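Local coordinates for protein nucleoporin NUP159 (Saccharomyces cerevisiae, PDB 1XIP) that is a nuclear pore component whose N-terminal beta-propeller domain functions in mRNA export by tethering the helicase Dbp5 to the pore, at residues 136-141 with 187-192; 172-177 with 196-201; 296-299 with 304-307; 182-187 with 229-234. All blocks are in the same frame, centred on the assembly; numbering follows the deposited sequence.

Contact 1 of 4, residues 136-141 with 187-192; sequences NNTLVI and FAWRNG
Trp189 reaches across to Thr138 and Val140 with the six-membered half of its indole. Thr138 and Asn191 share the contact about equally with it. From CB, the ring carbon CG lies anti to the backbone N (chi1 175°), which sends the flat ring out toward segment 136-141. Trp189 CZ2 meets Thr138 OG1 at 3.9 Å, and the hydroxyl oxygen lies at the ring edge, close to the ring plane. One atom further on, Trp189 CH2 packs against Val140 CG2 at 4.3 Å, and the methyl approaches obliquely. One face of the indole is met from its own segment by the backbone N of Gly192, 3.3 Å above the plane and offset toward the rim.

The other branch of Thr138 turns to Asn191. Thr138 CG2 lies 4.0 Å from Asn191 OD1, at the exposed border of an otherwise buried contact. No hydrogen bond joins the two segments; they meet by van der Waals contact.

The contact lies between two neighbouring sheets, or blades, of the propeller. Strand 138-143 is the second strand of one blade, and strand 184-190 is the third of the next. Trp189 also touches Val135, in the loop before strand 138-143. On its own blade it rests on Leu175 of strand 174-179 and on Met194 of strand 193-200.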
loop_
_atom_site.group_PDB
_atom_site.type_symbol
_atom_site.label_atom_id
_atom_site.label_comp_id
_atom_site.label_asym_id
_atom_site.label_seq_id
_atom_site.Cartn_x
_atom_site.Cartn_y
_atom_site.Cartn_z
ATOM N N ASN A 136 1.313 13.729 -8.541
ATOM C CA ASN A 136 1.779 14.090 -9.877
ATOM C C ASN A 136 3.238 14.457 -9.832
ATOM O O ASN A 136 4.107 13.602 -9.969
ATOM C CB ASN A 136 0.935 15.216 -10.476
ATOM C CG ASN A 136 -0.456 14.758 -10.846
ATOM O OD1 ASN A 136 -0.632 13.867 -11.684
ATOM N ND2 ASN A 136 -1.460 15.348 -10.207
ATOM N N ASN A 137 3.497 15.739 -9.631
ATOM C CA ASN A 137 4.839 16.240 -9.412
ATOM C C ASN A 137 5.034 16.571 -7.954
ATOM O O ASN A 137 5.828 17.448 -7.603
ATOM C CB ASN A 137 5.090 17.495 -10.260
ATOM C CG ASN A 137 5.001 17.217 -11.728
ATOM O OD1 ASN A 137 5.691 16.329 -12.253
ATOM N ND2 ASN A 137 4.127 17.947 -12.412
ATOM N N THR A 138 4.295 15.890 -7.094
ATOM C CA THR A 138 4.393 16.193 -5.686
ATOM C C THR A 138 4.442 14.923 -4.838
ATOM O O THR A 138 3.819 13.903 -5.171
ATOM C CB THR A 138 3.261 17.150 -5.241
ATOM O OG1 THR A 138 2.025 16.451 -5.277
ATOM C CG2 THR A 138 3.018 18.276 -6.255
ATOM N N LEU A 139 5.216 15.000 -3.759
ATOM C CA LEU A 139 5.348 13.922 -2.798
ATOM C C LEU A 139 4.661 14.308 -1.546
ATOM O O LEU A 139 5.028 15.301 -0.940
ATOM C CB LEU A 139 6.810 13.686 -2.470
ATOM C CG LEU A 139 7.427 12.425 -3.060
ATOM C CD1 LEU A 139 8.840 12.280 -2.546
ATOM C CD2 LEU A 139 6.604 11.229 -2.689
ATOM N N VAL A 140 3.662 13.530 -1.147
ATOM C CA VAL A 140 2.969 13.789 0.100
ATOM C C VAL A 140 3.580 12.939 1.198
ATOM O O VAL A 140 3.713 11.737 1.047
ATOM C CB VAL A 140 1.463 13.548 0.003
ATOM C CG1 VAL A 140 0.788 13.987 1.305
ATOM C CG2 VAL A 140 0.871 14.309 -1.173
ATOM N N ILE A 141 3.948 13.579 2.302
ATOM C CA ILE A 141 4.799 12.959 3.303
ATOM C C ILE A 141 4.168 13.016 4.687
ATOM O O ILE A 141 3.774 14.090 5.164
ATOM C CB ILE A 141 6.197 13.653 3.303
ATOM C CG1 ILE A 141 6.957 13.312 2.021
ATOM C CG2 ILE A 141 7.012 13.236 4.517
ATOM C CD1 ILE A 141 8.088 14.240 1.691
ATOM N N PHE A 187 -10.446 16.147 1.406
ATOM C CA PHE A 187 -10.237 17.397 0.681
ATOM C C PHE A 187 -10.270 17.152 -0.808
ATOM O O PHE A 187 -9.832 16.109 -1.284
ATOM C CB PHE A 187 -8.875 17.998 1.009
ATOM C CG PHE A 187 -8.608 18.180 2.478
ATOM C CD1 PHE A 187 -8.659 19.451 3.054
ATOM C CD2 PHE A 187 -8.245 17.098 3.277
ATOM C CE1 PHE A 187 -8.391 19.631 4.400
ATOM C CE2 PHE A 187 -7.977 17.270 4.619
ATOM C CZ PHE A 187 -8.049 18.538 5.183
ATOM N N ALA A 188 -10.768 18.122 -1.551
ATOM C CA ALA A 188 -10.503 18.157 -2.978
ATOM C C ALA A 188 -9.021 18.501 -3.156
ATOM O O ALA A 188 -8.495 19.388 -2.472
ATOM C CB ALA A 188 -11.376 19.173 -3.646
ATOM N N TRP A 189 -8.357 17.769 -4.049
ATOM C CA TRP A 189 -6.921 17.904 -4.266
ATOM C C TRP A 189 -6.563 18.237 -5.738
ATOM O O TRP A 189 -6.986 17.540 -6.673
ATOM C CB TRP A 189 -6.208 16.624 -3.814
ATOM C CG TRP A 189 -4.749 16.635 -4.106
ATOM C CD1 TRP A 189 -4.137 16.202 -5.250
ATOM C CD2 TRP A 189 -3.709 17.128 -3.258
ATOM N NE1 TRP A 189 -2.780 16.397 -5.165
ATOM C CE2 TRP A 189 -2.489 16.965 -3.951
ATOM C CE3 TRP A 189 -3.684 17.699 -1.980
ATOM C CZ2 TRP A 189 -1.253 17.341 -3.403
ATOM C CZ3 TRP A 189 -2.469 18.074 -1.439
ATOM C CH2 TRP A 189 -1.265 17.889 -2.150
ATOM N N ARG A 190 -5.768 19.290 -5.929
ATOM C CA ARG A 190 -5.320 19.701 -7.266
ATOM C C ARG A 190 -3.895 20.258 -7.260
ATOM O O ARG A 190 -3.690 21.442 -6.947
ATOM C CB ARG A 190 -6.269 20.759 -7.843
ATOM C CG ARG A 190 -7.099 20.282 -9.015
ATOM C CD ARG A 190 -6.594 20.732 -10.361
ATOM N NE ARG A 190 -6.865 19.720 -11.377
ATOM C CZ ARG A 190 -6.948 19.962 -12.676
ATOM N NH1 ARG A 190 -6.776 21.191 -13.135
ATOM N NH2 ARG A 190 -7.200 18.970 -13.522
ATOM N N ASN A 191 -2.919 19.410 -7.605
ATOM C CA ASN A 191 -1.516 19.836 -7.747
ATOM C C ASN A 191 -0.958 20.658 -6.555
ATOM O O ASN A 191 -0.473 21.784 -6.732
ATOM C CB ASN A 191 -1.319 20.575 -9.079
ATOM C CG ASN A 191 0.145 20.829 -9.410
ATOM O OD1 ASN A 191 0.989 19.933 -9.322
ATOM N ND2 ASN A 191 0.450 22.057 -9.813
ATOM N N GLY A 192 -1.027 20.081 -5.352
ATOM C CA GLY A 192 -0.513 20.728 -4.150
ATOM C C GLY A 192 -1.550 21.542 -3.393
ATOM O O GLY A 192 -1.343 21.910 -2.231
#

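Contact 2 of 4, residues 172-177 with 196-201; sequences NSQLAV and KQFEFS
Gln174 and Gln197 bring their amide ends together through extended chains. In Gln174, CG is anti to the backbone N (chi1 -159°), and the chain stays straight beyond it. Gln197 is also extended past CG. The two side chains cross at about a right angle, with their amide planes turned 37° apart. The nitrogens come closest, Gln174 NE2 lying 3.9 Å from Gln197 NE2. Both are donors, so this is contact without a hydrogen bond.

Gln174 NE2 finds its main partner elsewhere. It donates to the hydroxyl of Ser186, on the strand between, and makes a weak bond to the carbonyl of Pro224. Gln174 NE2 also lies 4.4 Å from Phe198 CZ, meeting that ring obliquely.

Gln197 and Phe198 form a classic beta bulge, both facing Ser186 on the adjacent strand. This is consistent with both side-chain ends coming near Gln174. On the same strand, Lys196 and Glu199, either side of the bulge in sequence, form a salt bridge, with Lys196 NZ 3.0 Å from Glu199 OE2. The lysine comes from above the carboxylate plane.

The contact spans one blade from its second strand, 174-179, to its outermost strand, 193-200, past strand 184-190. The next blade packs against it: Phe227 of strand 226-232 touches both Gln174 and Phe198, and Ile221 of strand 215-221 touches Gln174. The ring of Phe198 also stacks with His253 of strand 246-254.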
loop_
_atom_site.group_PDB
_atom_site.type_symbol
_atom_site.label_atom_id
_atom_site.label_comp_id
_atom_site.label_asym_id
_atom_site.label_seq_id
_atom_site.Cartn_x
_atom_site.Cartn_y
_atom_site.Cartn_z
ATOM N N ASN A 172 -5.486 11.291 -7.620
ATOM C CA ASN A 172 -5.286 12.460 -8.441
ATOM C C ASN A 172 -6.120 13.680 -8.036
ATOM O O ASN A 172 -5.749 14.805 -8.348
ATOM C CB ASN A 172 -5.554 12.124 -9.895
ATOM C CG ASN A 172 -4.827 13.041 -10.820
ATOM O OD1 ASN A 172 -5.364 14.070 -11.242
ATOM N ND2 ASN A 172 -3.576 12.704 -11.122
ATOM N N SER A 173 -7.235 13.455 -7.340
ATOM C CA SER A 173 -8.199 14.530 -7.075
ATOM C C SER A 173 -8.701 14.633 -5.636
ATOM O O SER A 173 -9.401 15.580 -5.297
ATOM C CB SER A 173 -9.379 14.423 -8.035
ATOM O OG SER A 173 -9.979 13.149 -7.943
ATOM N N GLN A 174 -8.324 13.673 -4.790
ATOM C CA GLN A 174 -8.769 13.653 -3.394
ATOM C C GLN A 174 -7.622 13.395 -2.413
ATOM O O GLN A 174 -6.647 12.734 -2.758
ATOM C CB GLN A 174 -9.835 12.585 -3.230
ATOM C CG GLN A 174 -10.733 12.742 -2.032
ATOM C CD GLN A 174 -11.727 11.594 -1.933
ATOM O OE1 GLN A 174 -11.769 10.724 -2.822
ATOM N NE2 GLN A 174 -12.538 11.586 -0.867
ATOM N N LEU A 175 -7.746 13.932 -1.199
ATOM C CA LEU A 175 -6.823 13.645 -0.090
ATOM C C LEU A 175 -7.616 13.372 1.179
ATOM O O LEU A 175 -8.363 14.235 1.659
ATOM C CB LEU A 175 -5.839 14.810 0.141
ATOM C CG LEU A 175 -4.756 14.844 1.262
ATOM C CD1 LEU A 175 -4.572 13.568 2.044
ATOM C CD2 LEU A 175 -3.408 15.254 0.689
ATOM N N ALA A 176 -7.461 12.163 1.710
ATOM C CA ALA A 176 -8.113 11.768 2.956
ATOM C C ALA A 176 -7.120 11.699 4.127
ATOM O O ALA A 176 -5.959 11.344 3.964
ATOM C CB ALA A 176 -8.816 10.443 2.779
ATOM N N VAL A 177 -7.605 12.019 5.313
ATOM C CA VAL A 177 -6.764 12.099 6.496
ATOM C C VAL A 177 -7.488 11.413 7.672
ATOM O O VAL A 177 -8.694 11.618 7.873
ATOM C CB VAL A 177 -6.447 13.591 6.798
ATOM C CG1 VAL A 177 -6.054 13.808 8.229
ATOM C CG2 VAL A 177 -5.365 14.112 5.846
ATOM N N LYS A 196 -11.269 21.707 1.768
ATOM C CA LYS A 196 -12.093 20.803 2.574
ATOM C C LYS A 196 -13.365 20.404 1.835
ATOM O O LYS A 196 -14.091 21.258 1.348
ATOM C CB LYS A 196 -12.446 21.459 3.909
ATOM C CG LYS A 196 -11.592 20.992 5.078
ATOM C CD LYS A 196 -12.436 20.377 6.196
ATOM C CE LYS A 196 -12.364 21.225 7.461
ATOM N NZ LYS A 196 -11.137 20.950 8.261
ATOM N N GLN A 197 -13.604 19.109 1.724
ATOM C CA GLN A 197 -14.786 18.593 1.047
ATOM C C GLN A 197 -15.806 18.292 2.134
ATOM O O GLN A 197 -16.890 18.881 2.160
ATOM C CB GLN A 197 -14.448 17.310 0.264
ATOM C CG GLN A 197 -14.827 17.293 -1.237
ATOM C CD GLN A 197 -14.305 16.032 -1.976
ATOM O OE1 GLN A 197 -13.702 16.136 -3.046
ATOM N NE2 GLN A 197 -14.541 14.858 -1.399
ATOM N N PHE A 198 -15.443 17.378 3.035
ATOM C CA PHE A 198 -16.251 17.055 4.212
ATOM C C PHE A 198 -15.407 16.631 5.419
ATOM O O PHE A 198 -14.181 16.608 5.357
ATOM C CB PHE A 198 -17.334 16.005 3.898
ATOM C CG PHE A 198 -16.860 14.852 3.075
ATOM C CD1 PHE A 198 -16.990 14.873 1.687
ATOM C CD2 PHE A 198 -16.319 13.725 3.680
ATOM C CE1 PHE A 198 -16.564 13.795 0.905
ATOM C CE2 PHE A 198 -15.891 12.635 2.917
ATOM C CZ PHE A 198 -16.011 12.671 1.521
ATOM N N GLU A 199 -16.086 16.293 6.515
ATOM C CA GLU A 199 -15.457 16.071 7.809
ATOM C C GLU A 199 -16.401 15.235 8.649
ATOM O O GLU A 199 -17.615 15.438 8.590
ATOM C CB GLU A 199 -15.243 17.419 8.487
ATOM C CG GLU A 199 -14.278 17.417 9.654
ATOM C CD GLU A 199 -13.785 18.816 9.983
ATOM O OE1 GLU A 199 -14.620 19.732 10.196
ATOM O OE2 GLU A 199 -12.554 19.003 10.022
ATOM N N PHE A 200 -15.867 14.297 9.430
ATOM C CA PHE A 200 -16.708 13.543 10.357
ATOM C C PHE A 200 -15.972 12.850 11.504
ATOM O O PHE A 200 -14.768 12.618 11.435
ATOM C CB PHE A 200 -17.631 12.563 9.615
ATOM C CG PHE A 200 -16.915 11.588 8.741
ATOM C CD1 PHE A 200 -16.651 10.308 9.189
ATOM C CD2 PHE A 200 -16.528 11.942 7.451
ATOM C CE1 PHE A 200 -15.991 9.386 8.372
ATOM C CE2 PHE A 200 -15.871 11.035 6.630
ATOM C CZ PHE A 200 -15.606 9.749 7.092
ATOM N N SER A 201 -16.720 12.547 12.563
ATOM C CA SER A 201 -16.215 11.837 13.727
ATOM C C SER A 201 -16.697 10.393 13.708
ATOM O O SER A 201 -17.447 9.995 12.829
ATOM C CB SER A 201 -16.686 12.528 15.007
ATOM O OG SER A 201 -15.580 12.993 15.756
#

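Contact 3 of 4, residues 296-299 with 304-307; sequences VLAS and EVSI
Leu297 and Ser306 form an antiparallel hydrogen-bonded pair, next to the non-hydrogen-bonded pair of Val296 with Ile307. Leu297 N donates to Ser306 O at 2.9 Å, nearly straight at 170°. Ser306 N returns a bond to Leu297 O at 2.8 Å, a little more bent. Leu297 O also receives a CA-H...O contact from Val305 CA at 3.3 Å.

Beside this backbone link, Val296 and Val305 meet diagonally across the two segments. Each has CG1 anti to its backbone N, and Val296 CG1 touches Val305 CG1 at 3.4 Å. The other methyl of Val305, CG2, lies 4.4 Å from Ala298 CB. Val305 therefore spreads over two residues of the other segment. Leu297 and Ser306 point to the other face of the sheet, where the Ser306 hydroxyl oxygen accepts a hydrogen bond from Thr267 N.

Toward the turn, a water takes over from direct bonding. It accepts from Ser299 N at 3.1 Å and probably donates to Glu304 O at 2.6 Å, bridging the two segments as they part.

This is a beta hairpin of the propeller, formed by strands 292-299 and 306-308. Strand 279-284 flanks 292-299 on its other side, bonding to Val296 and Ala298 through the backbone of Val282 and Tyr280. On the far side of the hairpin, Ile307 pairs through its backbone with Ile314 of strand 313-316.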
loop_
_atom_site.group_PDB
_atom_site.type_symbol
_atom_site.label_atom_id
_atom_site.label_comp_id
_atom_site.label_asym_id
_atom_site.label_seq_id
_atom_site.Cartn_x
_atom_site.Cartn_y
_atom_site.Cartn_z
ATOM N N VAL A 296 -7.829 -4.327 -5.351
ATOM C CA VAL A 296 -7.133 -5.428 -4.707
ATOM C C VAL A 296 -6.422 -4.879 -3.489
ATOM O O VAL A 296 -5.710 -3.867 -3.577
ATOM C CB VAL A 296 -6.102 -6.052 -5.642
ATOM C CG1 VAL A 296 -5.443 -7.233 -4.993
ATOM C CG2 VAL A 296 -6.770 -6.468 -6.960
ATOM N N LEU A 297 -6.623 -5.548 -2.351
ATOM C CA LEU A 297 -6.094 -5.070 -1.074
ATOM C C LEU A 297 -5.256 -6.105 -0.343
ATOM O O LEU A 297 -5.545 -7.295 -0.384
ATOM C CB LEU A 297 -7.230 -4.590 -0.174
ATOM C CG LEU A 297 -8.102 -3.498 -0.751
ATOM C CD1 LEU A 297 -9.501 -3.629 -0.230
ATOM C CD2 LEU A 297 -7.501 -2.162 -0.394
ATOM N N ALA A 298 -4.209 -5.629 0.320
ATOM C CA ALA A 298 -3.309 -6.460 1.090
ATOM C C ALA A 298 -2.829 -5.614 2.223
ATOM O O ALA A 298 -3.012 -4.388 2.219
ATOM C CB ALA A 298 -2.147 -6.887 0.251
ATOM N N SER A 299 -2.186 -6.245 3.194
ATOM C CA SER A 299 -1.887 -5.570 4.435
ATOM C C SER A 299 -0.522 -5.983 4.913
ATOM O O SER A 299 -0.119 -7.126 4.711
ATOM C CB SER A 299 -2.940 -5.962 5.461
ATOM O OG SER A 299 -2.750 -5.348 6.718
ATOM N N GLU A 304 -3.287 -12.367 3.570
ATOM C CA GLU A 304 -4.395 -12.530 2.659
ATOM C C GLU A 304 -4.571 -11.335 1.750
ATOM O O GLU A 304 -4.227 -10.210 2.105
ATOM C CB GLU A 304 -5.679 -12.867 3.410
ATOM C CG GLU A 304 -5.779 -14.349 3.770
ATOM C CD GLU A 304 -6.938 -14.632 4.709
ATOM O OE1 GLU A 304 -8.114 -14.402 4.304
ATOM O OE2 GLU A 304 -6.685 -15.067 5.864
ATOM N N VAL A 305 -5.087 -11.601 0.556
ATOM C CA VAL A 305 -5.349 -10.566 -0.412
ATOM C C VAL A 305 -6.856 -10.507 -0.680
ATOM O O VAL A 305 -7.467 -11.504 -1.057
ATOM C CB VAL A 305 -4.540 -10.819 -1.715
ATOM C CG1 VAL A 305 -4.831 -9.761 -2.749
ATOM C CG2 VAL A 305 -3.035 -10.886 -1.415
ATOM N N SER A 306 -7.448 -9.337 -0.474
ATOM C CA SER A 306 -8.886 -9.166 -0.619
ATOM C C SER A 306 -9.263 -8.479 -1.900
ATOM O O SER A 306 -8.428 -7.848 -2.542
ATOM C CB SER A 306 -9.439 -8.363 0.549
ATOM O OG SER A 306 -8.884 -8.835 1.753
ATOM N N ILE A 307 -10.532 -8.603 -2.267
ATOM C CA ILE A 307 -11.090 -7.898 -3.410
ATOM C C ILE A 307 -12.299 -7.054 -2.973
ATOM O O ILE A 307 -13.185 -7.549 -2.293
ATOM C CB ILE A 307 -11.513 -8.890 -4.487
ATOM C CG1 ILE A 307 -10.361 -9.829 -4.846
ATOM C CG2 ILE A 307 -11.969 -8.161 -5.720
ATOM C CD1 ILE A 307 -10.808 -11.046 -5.658
HETATM O O HOH W 1 -1.907 -9.269 2.875
#

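Contact 4 of 4, residues 182-187 with 229-234; sequences RSFQSF and AVFGNV
Phe231, Phe184 and Arg182 bury the most surface in this contact between adjacent blades of the beta-propeller. Strand 184-190 belongs to one blade and strand 226-232 to the next. Phe231 and Gly232 belong to the first FG repeat of the protein, and here both are buried within the fold.

The side chains of Phe184 and Phe231 come from opposite directions. Phe184 has CG anti to its carbonyl carbon (chi1 -67°), which turns the ring toward the other blade. Phe184 CZ is 3.8 Å from Phe231 CZ. Phe184 CZ also meets Ala229 CB at 3.5 Å. Both partners lie at the edge of the Phe184 ring, near its plane, while Phe184 meets the Phe231 ring obliquely. On its own blade Phe184 also meets the ring of Phe200. A serine in place of Phe184 would probably take this apolar neighbour from Ala229 CB and Phe231 CZ and open a gap between the blades.

Arg182 approaches another part of the Phe231 ring. Its guanidinium is held by the carbonyls of Leu209 and Tyr214. Arg182 CZ is 6.0 Å from the Phe231 ring centroid, so any cation-pi attraction is weak at most. The guanidinium and ring planes are 83° apart. The closer touch is made by the aliphatic chain, with Arg182 CD 4.0 Å from Phe231 CD1.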
loop_
_atom_site.group_PDB
_atom_site.type_symbol
_atom_site.label_atom_id
_atom_site.label_comp_id
_atom_site.label_asym_id
_atom_site.label_seq_id
_atom_site.Cartn_x
_atom_site.Cartn_y
_atom_site.Cartn_z
ATOM N N ARG A 182 -9.342 10.132 16.024
ATOM C CA ARG A 182 -10.056 9.091 15.280
ATOM C C ARG A 182 -11.134 9.680 14.393
ATOM O O ARG A 182 -12.051 8.985 13.972
ATOM C CB ARG A 182 -10.643 8.036 16.226
ATOM C CG ARG A 182 -9.610 7.256 17.055
ATOM C CD ARG A 182 -10.120 5.906 17.565
ATOM N NE ARG A 182 -11.184 6.052 18.560
ATOM C CZ ARG A 182 -11.789 5.039 19.164
ATOM N NH1 ARG A 182 -11.452 3.793 18.876
ATOM N NH2 ARG A 182 -12.733 5.273 20.068
ATOM N N SER A 183 -11.015 10.965 14.095
ATOM C CA SER A 183 -11.910 11.589 13.134
ATOM C C SER A 183 -11.294 11.622 11.731
ATOM O O SER A 183 -10.085 11.412 11.559
ATOM C CB SER A 183 -12.335 12.985 13.607
ATOM O OG SER A 183 -11.352 13.952 13.310
ATOM N N PHE A 184 -12.145 11.882 10.744
ATOM C CA PHE A 184 -11.774 11.846 9.341
ATOM C C PHE A 184 -11.943 13.193 8.644
ATOM O O PHE A 184 -12.823 13.991 8.987
ATOM C CB PHE A 184 -12.630 10.823 8.625
ATOM C CG PHE A 184 -12.377 9.424 9.055
ATOM C CD1 PHE A 184 -11.574 8.590 8.283
ATOM C CD2 PHE A 184 -12.959 8.923 10.209
ATOM C CE1 PHE A 184 -11.339 7.273 8.673
ATOM C CE2 PHE A 184 -12.732 7.620 10.611
ATOM C CZ PHE A 184 -11.918 6.787 9.845
ATOM N N GLN A 185 -11.106 13.428 7.649
ATOM C CA GLN A 185 -11.205 14.625 6.843
ATOM C C GLN A 185 -10.882 14.315 5.403
ATOM O O GLN A 185 -10.018 13.498 5.108
ATOM C CB GLN A 185 -10.267 15.688 7.367
ATOM C CG GLN A 185 -10.857 16.528 8.475
ATOM C CD GLN A 185 -9.899 17.578 8.947
ATOM O OE1 GLN A 185 -9.043 18.025 8.183
ATOM N NE2 GLN A 185 -10.016 17.972 10.206
ATOM N N SER A 186 -11.585 14.978 4.507
ATOM C CA SER A 186 -11.441 14.740 3.094
ATOM C C SER A 186 -11.333 16.065 2.386
ATOM O O SER A 186 -12.030 17.008 2.725
ATOM C CB SER A 186 -12.645 13.961 2.581
ATOM O OG SER A 186 -12.516 13.676 1.207
ATOM N N PHE A 187 -10.446 16.147 1.406
ATOM C CA PHE A 187 -10.237 17.397 0.681
ATOM C C PHE A 187 -10.270 17.152 -0.808
ATOM O O PHE A 187 -9.832 16.109 -1.284
ATOM C CB PHE A 187 -8.875 17.998 1.009
ATOM C CG PHE A 187 -8.608 18.180 2.478
ATOM C CD1 PHE A 187 -8.659 19.451 3.054
ATOM C CD2 PHE A 187 -8.245 17.098 3.277
ATOM C CE1 PHE A 187 -8.391 19.631 4.400
ATOM C CE2 PHE A 187 -7.977 17.270 4.619
ATOM C CZ PHE A 187 -8.049 18.538 5.183
ATOM N N ALA A 229 -11.181 2.096 6.718
ATOM C CA ALA A 229 -10.415 2.506 7.899
ATOM C C ALA A 229 -10.093 1.317 8.771
ATOM O O ALA A 229 -10.881 0.381 8.867
ATOM C CB ALA A 229 -11.190 3.526 8.692
ATOM N N VAL A 230 -8.943 1.354 9.427
ATOM C CA VAL A 230 -8.610 0.297 10.366
ATOM C C VAL A 230 -8.201 0.846 11.724
ATOM O O VAL A 230 -7.494 1.851 11.810
ATOM C CB VAL A 230 -7.540 -0.661 9.824
ATOM C CG1 VAL A 230 -7.399 -1.869 10.760
ATOM C CG2 VAL A 230 -7.883 -1.124 8.404
ATOM N N PHE A 231 -8.685 0.185 12.774
ATOM C CA PHE A 231 -8.361 0.519 14.150
ATOM C C PHE A 231 -7.870 -0.743 14.838
ATOM O O PHE A 231 -8.374 -1.838 14.574
ATOM C CB PHE A 231 -9.591 1.069 14.874
ATOM C CG PHE A 231 -10.212 2.238 14.189
ATOM C CD1 PHE A 231 -9.686 3.522 14.358
ATOM C CD2 PHE A 231 -11.307 2.059 13.344
ATOM C CE1 PHE A 231 -10.242 4.628 13.703
ATOM C CE2 PHE A 231 -11.877 3.153 12.668
ATOM C CZ PHE A 231 -11.343 4.452 12.850
ATOM N N GLY A 232 -6.883 -0.601 15.711
ATOM C CA GLY A 232 -6.295 -1.752 16.359
ATOM C C GLY A 232 -5.229 -1.348 17.338
ATOM O O GLY A 232 -4.987 -0.159 17.546
ATOM N N ASN A 233 -4.593 -2.343 17.946
ATOM C CA ASN A 233 -3.596 -2.107 18.976
ATOM C C ASN A 233 -2.402 -1.366 18.409
ATOM O O ASN A 233 -2.090 -1.484 17.220
ATOM C CB ASN A 233 -3.168 -3.424 19.626
ATOM C CG ASN A 233 -2.647 -4.439 18.614
ATOM O OD1 ASN A 233 -3.335 -4.804 17.666
ATOM N ND2 ASN A 233 -1.424 -4.902 18.824
ATOM N N VAL A 234 -1.756 -0.569 19.257
ATOM C CA VAL A 234 -0.569 0.181 18.848
ATOM C C VAL A 234 0.676 -0.658 19.070
ATOM O O VAL A 234 0.914 -1.155 20.191
ATOM C CB VAL A 234 -0.431 1.531 19.595
ATOM C CG1 VAL A 234 -0.795 2.693 18.658
ATOM C CG2 VAL A 234 -1.276 1.551 20.875
#

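Contacts 1, 2 and 4 gather on the blade built from strands 167-170 to 193-200. Contact 2 lies within that blade, contact 1 joins it to the preceding blade, and contact 4 joins it to the following one. Contacts 1 and 4 both use strand 184-190 and share Phe187, yet their centres are about 20 Å apart. The centre of contact 2 is about 13 Å from that of contact 1 and 12 Å from that of contact 4. Contact 3 lies elsewhere in the propeller. Its nearest atoms are about 7 Å from contact 4, and its centre is about 25 Å from that of contact 1. The Dbp5-interacting region takes in nearly the whole domain, so it singles none out.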